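Local structure of endonuclease V (Homo sapiens, 6OZE) at residues Val45-Leu59 / Val69-Ala81. The protein is an inosine-specific endoribonuclease whose hydrolysis of RNA depends on metal ions. The protein carries 4 engineered substitutions. Numbering follows the deposited sequence. Where two conformers were deposited one is given.
Sequences VSFVAGDSVRACASL and VVYEESRMVSLTA. Unlike the reference sequence in segment 45-59: A49 (reference Lys). With ACT (acetate ion), chain B.
A55, A57 and L59 pair with V77, R75 and E73 as the hydrogen-bonded positions of two antiparallel strands, each pair joined by two backbone bonds. Past A55-V77, at the opposite end from L59-E73, L79 N donates to V53 O at 2.7 Å in an almost straight bond (177°).

Between these pairs lie the non-hydrogen-bonded ones, whose side chains share one face. S58 OG and S74 OG share a 2.8 Å hydrogen bond that either could donate, and S58 OG also bonds to S235 of helix 226-242, which covers this part of the face. C56 SG packs on S74 CB at 3.8 Å, while C56 CB lies against M76 SD. The methionine chain bends at both chi2 and chi3, bringing M76 CE 3.8 Å from V48 CG2, with the two side chains crossing at about a right angle.

The strands form the hairpin 54-63/69-78 at one margin of the RNase H-like sheet, with 69-78 outermost; 54-63 pairs on its other side with 39-47. Helix 89-106 packs on the face that carries V77, and its F95 touches both V77 and L79. There L79 CD1 comes 3.4 Å from F47 CE2, approaching the ring obliquely, and meets V45 CG1 tip to tip. L79 CG rests on A55 CB at 4.0 Å.

R54 makes a second polar side-chain link, at the end of the hairpin away from its own turn. Its bend at chi2 (66°) carries the guanidinium across the neighbouring strand, one face over the M76-V77 backbone. R54 NH2 donates to S78 OG at 2.8 Å, a bent bond (138°) tilted from the guanidinium plane. In this crystal NE and NH1 of R54 each donate to one oxygen of an acetate, probably from the crystallisation liquor.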
loop_
_atom_site.group_PDB
_atom_site.type_symbol
_atom_site.label_atom_id
_atom_site.label_comp_id
_atom_site.label_asym_id
_atom_site.label_seq_id
_atom_site.Cartn_x
_atom_site.Cartn_y
_atom_site.Cartn_z
ATOM N N VAL A 45 8.077 -4.537 -0.156
ATOM C CA VAL A 45 9.322 -4.876 0.520
ATOM C C VAL A 45 9.110 -6.198 1.231
ATOM O O VAL A 45 8.128 -6.361 1.966
ATOM C CB VAL A 45 9.761 -3.792 1.521
ATOM C CG1 VAL A 45 11.058 -4.222 2.230
ATOM C CG2 VAL A 45 9.970 -2.490 0.799
ATOM N N SER A 46 10.030 -7.139 1.024
ATOM C CA SER A 46 9.943 -8.460 1.624
ATOM C C SER A 46 11.273 -8.810 2.253
ATOM O O SER A 46 12.303 -8.741 1.582
ATOM C CB SER A 46 9.628 -9.517 0.561
ATOM O OG SER A 46 8.299 -9.339 0.080
ATOM N N PHE A 47 11.248 -9.229 3.513
ATOM C CA PHE A 47 12.466 -9.634 4.193
ATOM C C PHE A 47 12.903 -11.024 3.764
ATOM O O PHE A 47 12.083 -11.899 3.460
ATOM C CB PHE A 47 12.273 -9.622 5.705
ATOM C CG PHE A 47 12.069 -8.262 6.258
ATOM C CD1 PHE A 47 10.802 -7.711 6.324
ATOM C CD2 PHE A 47 13.149 -7.516 6.687
ATOM C CE1 PHE A 47 10.609 -6.446 6.825
ATOM C CE2 PHE A 47 12.964 -6.256 7.190
ATOM C CZ PHE A 47 11.687 -5.718 7.260
ATOM N N VAL A 48 14.219 -11.214 3.734
ATOM C CA VAL A 48 14.787 -12.544 3.583
ATOM C C VAL A 48 14.446 -13.371 4.813
ATOM O O VAL A 48 14.697 -12.946 5.950
ATOM C CB VAL A 48 16.307 -12.441 3.388
ATOM C CG1 VAL A 48 16.945 -13.820 3.357
ATOM C CG2 VAL A 48 16.584 -11.674 2.110
ATOM N N ALA A 49 13.879 -14.558 4.585
ATOM C CA ALA A 49 13.483 -15.442 5.678
ATOM C C ALA A 49 14.631 -15.644 6.654
ATOM O O ALA A 49 15.775 -15.872 6.254
ATOM C CB ALA A 49 13.037 -16.793 5.114
ATOM N N GLY A 50 14.319 -15.545 7.944
ATOM C CA GLY A 50 15.355 -15.620 8.954
ATOM C C GLY A 50 16.214 -14.385 9.051
ATOM O O GLY A 50 17.340 -14.459 9.553
ATOM N N ASP A 51 15.717 -13.244 8.577
ATOM C CA ASP A 51 16.487 -12.012 8.620
ATOM C C ASP A 51 15.550 -10.824 8.765
ATOM O O ASP A 51 14.489 -10.771 8.136
ATOM C CB ASP A 51 17.356 -11.843 7.370
ATOM C CG ASP A 51 18.428 -10.797 7.559
ATOM O OD1 ASP A 51 18.176 -9.852 8.330
ATOM O OD2 ASP A 51 19.517 -10.927 6.960
ATOM N N SER A 52 15.967 -9.866 9.589
ATOM C CA SER A 52 15.244 -8.618 9.775
ATOM C C SER A 52 15.956 -7.420 9.167
ATOM O O SER A 52 15.451 -6.299 9.295
ATOM C CB SER A 52 14.979 -8.366 11.263
ATOM O OG SER A 52 16.194 -8.174 11.970
ATOM N N VAL A 53 17.115 -7.605 8.526
ATOM C CA VAL A 53 17.834 -6.518 7.876
ATOM C C VAL A 53 17.817 -6.647 6.351
ATOM O O VAL A 53 17.405 -5.726 5.651
ATOM C CB VAL A 53 19.266 -6.341 8.440
ATOM C CG1 VAL A 53 19.201 -6.057 9.939
ATOM C CG2 VAL A 53 20.148 -7.549 8.177
ATOM N N ARG A 54 18.244 -7.796 5.816
ATOM C CA ARG A 54 18.265 -7.937 4.360
ATOM C C ARG A 54 16.868 -8.183 3.809
ATOM O O ARG A 54 16.107 -8.999 4.341
ATOM C CB ARG A 54 19.210 -9.059 3.921
ATOM C CG ARG A 54 19.689 -8.943 2.470
ATOM C CD ARG A 54 20.584 -7.709 2.242
ATOM N NE ARG A 54 21.171 -7.692 0.902
ATOM C CZ ARG A 54 21.716 -6.621 0.323
ATOM N NH1 ARG A 54 22.225 -6.721 -0.903
ATOM N NH2 ARG A 54 21.741 -5.455 0.957
ATOM N N ALA A 55 16.550 -7.498 2.717
ATOM C CA ALA A 55 15.218 -7.538 2.151
ATOM C C ALA A 55 15.324 -7.268 0.661
ATOM O O ALA A 55 16.401 -6.946 0.139
ATOM C CB ALA A 55 14.318 -6.490 2.820
ATOM N N CYS A 56 14.203 -7.420 -0.034
ATOM C CA CYS A 56 14.099 -7.013 -1.426
ATOM C C CYS A 56 12.996 -5.974 -1.551
ATOM O O CYS A 56 11.918 -6.133 -0.965
ATOM C CB CYS A 56 13.785 -8.208 -2.323
ATOM S SG CYS A 56 13.770 -7.805 -4.059
ATOM N N ALA A 57 13.280 -4.901 -2.282
ATOM C CA ALA A 57 12.294 -3.872 -2.594
ATOM C C ALA A 57 11.971 -3.970 -4.075
ATOM O O ALA A 57 12.882 -4.093 -4.906
ATOM C CB ALA A 57 12.842 -2.476 -2.263
ATOM N N SER A 58 10.672 -3.937 -4.411
ATOM C CA SER A 58 10.251 -4.082 -5.796
ATOM C C SER A 58 9.233 -3.018 -6.180
ATOM O O SER A 58 8.382 -2.624 -5.369
ATOM C CB SER A 58 9.617 -5.457 -6.048
ATOM O OG SER A 58 10.579 -6.492 -5.819
ATOM N N LEU A 59 9.328 -2.573 -7.428
ATOM C CA LEU A 59 8.347 -1.681 -8.041
ATOM C C LEU A 59 7.923 -2.283 -9.362
ATOM O O LEU A 59 8.771 -2.647 -10.185
ATOM C CB LEU A 59 8.969 -0.295 -8.263
ATOM C CG LEU A 59 8.215 0.653 -9.202
ATOM C CD1 LEU A 59 6.886 1.059 -8.571
ATOM C CD2 LEU A 59 9.064 1.885 -9.479
ATOM N N VAL A 69 2.027 -6.444 -16.923
ATOM C CA VAL A 69 3.237 -5.796 -16.424
ATOM C C VAL A 69 3.959 -5.113 -17.578
ATOM O O VAL A 69 4.285 -5.745 -18.590
ATOM C CB VAL A 69 4.149 -6.804 -15.704
ATOM C CG1 VAL A 69 5.459 -6.132 -15.285
ATOM C CG2 VAL A 69 3.454 -7.371 -14.468
ATOM N N VAL A 70 4.225 -3.813 -17.421
ATOM C CA VAL A 70 5.012 -3.057 -18.393
ATOM C C VAL A 70 6.364 -2.613 -17.849
ATOM O O VAL A 70 7.227 -2.202 -18.642
ATOM C CB VAL A 70 4.224 -1.859 -18.971
ATOM C CG1 VAL A 70 2.997 -2.346 -19.729
ATOM C CG2 VAL A 70 3.784 -0.925 -17.863
ATOM N N TYR A 71 6.582 -2.699 -16.542
ATOM C CA TYR A 71 7.867 -2.347 -15.949
ATOM C C TYR A 71 8.018 -3.123 -14.657
ATOM O O TYR A 71 7.052 -3.266 -13.902
ATOM C CB TYR A 71 7.937 -0.849 -15.622
ATOM C CG TYR A 71 9.234 -0.421 -14.962
ATOM C CD1 TYR A 71 10.333 -0.101 -15.725
ATOM C CD2 TYR A 71 9.342 -0.339 -13.578
ATOM C CE1 TYR A 71 11.520 0.295 -15.140
ATOM C CE2 TYR A 71 10.545 0.059 -12.978
ATOM C CZ TYR A 71 11.618 0.366 -13.771
ATOM O OH TYR A 71 12.818 0.768 -13.203
ATOM N N GLU A 72 9.225 -3.608 -14.389
ATOM C CA GLU A 72 9.487 -4.230 -13.101
ATOM C C GLU A 72 10.936 -4.006 -12.714
ATOM O O GLU A 72 11.835 -4.085 -13.558
ATOM C CB GLU A 72 9.175 -5.733 -13.116
ATOM C CG GLU A 72 9.915 -6.525 -14.169
ATOM C CD GLU A 72 9.461 -7.973 -14.227
ATOM O OE1 GLU A 72 8.245 -8.225 -14.077
ATOM O OE2 GLU A 72 10.320 -8.856 -14.414
ATOM N N GLU A 73 11.157 -3.704 -11.434
ATOM C CA GLU A 73 12.513 -3.576 -10.923
ATOM C C GLU A 73 12.535 -4.057 -9.484
ATOM O O GLU A 73 11.668 -3.683 -8.690
ATOM C CB GLU A 73 13.005 -2.132 -11.022
ATOM C CG GLU A 73 14.457 -1.928 -10.528
ATOM C CD GLU A 73 15.509 -2.612 -11.396
ATOM O OE1 GLU A 73 15.234 -2.905 -12.579
ATOM O OE2 GLU A 73 16.632 -2.838 -10.894
ATOM N N SER A 74 13.528 -4.887 -9.151
ATOM C CA SER A 74 13.693 -5.406 -7.797
ATOM C C SER A 74 15.139 -5.194 -7.391
ATOM O O SER A 74 16.044 -5.322 -8.222
ATOM C CB SER A 74 13.426 -6.905 -7.743
ATOM O OG SER A 74 12.063 -7.186 -8.053
ATOM N N ARG A 75 15.363 -4.863 -6.122
ATOM C CA ARG A 75 16.721 -4.661 -5.631
ATOM C C ARG A 75 16.837 -5.208 -4.221
ATOM O O ARG A 75 15.984 -4.933 -3.374
ATOM C CB ARG A 75 17.084 -3.174 -5.636
ATOM C CG ARG A 75 17.165 -2.584 -7.018
ATOM C CD ARG A 75 18.459 -1.825 -7.205
ATOM N NE ARG A 75 18.210 -0.394 -7.317
ATOM C CZ ARG A 75 17.806 0.198 -8.434
ATOM N NH1 ARG A 75 17.611 -0.522 -9.531
ATOM N NH2 ARG A 75 17.599 1.508 -8.455
ATOM N N MET A 76 17.905 -5.959 -3.958
ATOM C CA MET A 76 18.220 -6.336 -2.588
ATOM C C MET A 76 18.740 -5.117 -1.838
ATOM O O MET A 76 19.545 -4.340 -2.367
ATOM C CB MET A 76 19.303 -7.416 -2.537
ATOM C CG MET A 76 18.998 -8.731 -3.248
ATOM S SD MET A 76 17.504 -9.553 -2.614
ATOM C CE MET A 76 18.030 -9.943 -0.951
ATOM N N VAL A 77 18.277 -4.957 -0.599
ATOM C CA VAL A 77 18.587 -3.796 0.224
ATOM C C VAL A 77 18.791 -4.255 1.661
ATOM O O VAL A 77 18.373 -5.345 2.053
ATOM C CB VAL A 77 17.461 -2.732 0.166
ATOM C CG1 VAL A 77 17.260 -2.227 -1.264
ATOM C CG2 VAL A 77 16.164 -3.305 0.706
ATOM N N SER A 78 19.450 -3.410 2.450
ATOM C CA SER A 78 19.659 -3.662 3.873
ATOM C C SER A 78 18.891 -2.614 4.672
ATOM O O SER A 78 19.198 -1.423 4.578
ATOM C CB SER A 78 21.143 -3.588 4.222
ATOM O OG SER A 78 21.864 -4.639 3.602
ATOM N N LEU A 79 17.906 -3.063 5.452
ATOM C CA LEU A 79 17.041 -2.178 6.239
ATOM C C LEU A 79 17.701 -1.975 7.594
ATOM O O LEU A 79 17.455 -2.713 8.549
ATOM C CB LEU A 79 15.649 -2.779 6.399
ATOM C CG LEU A 79 14.895 -3.236 5.148
ATOM C CD1 LEU A 79 13.409 -3.379 5.441
ATOM C CD2 LEU A 79 15.090 -2.284 4.007
ATOM N N THR A 80 18.556 -0.960 7.678
ATOM C CA THR A 80 19.364 -0.768 8.872
ATOM C C THR A 80 18.706 0.128 9.918
ATOM O O THR A 80 19.175 0.161 11.061
ATOM C CB THR A 80 20.749 -0.244 8.483
ATOM O OG1 THR A 80 20.602 0.905 7.638
ATOM C CG2 THR A 80 21.528 -1.318 7.740
ATOM N N ALA A 81 17.641 0.838 9.568
ATOM C CA ALA A 81 16.912 1.606 10.566
ATOM C C ALA A 81 16.264 0.654 11.570
ATOM O O ALA A 81 15.822 -0.436 11.198
ATOM C CB ALA A 81 15.837 2.465 9.901
HETATM C C ACT B . 22.255 -10.010 -1.136
HETATM O O ACT B . 22.017 -10.025 0.097
HETATM O OXT ACT B . 22.147 -9.062 -1.954
HETATM C CH3 ACT B . 22.811 -11.339 -1.716
#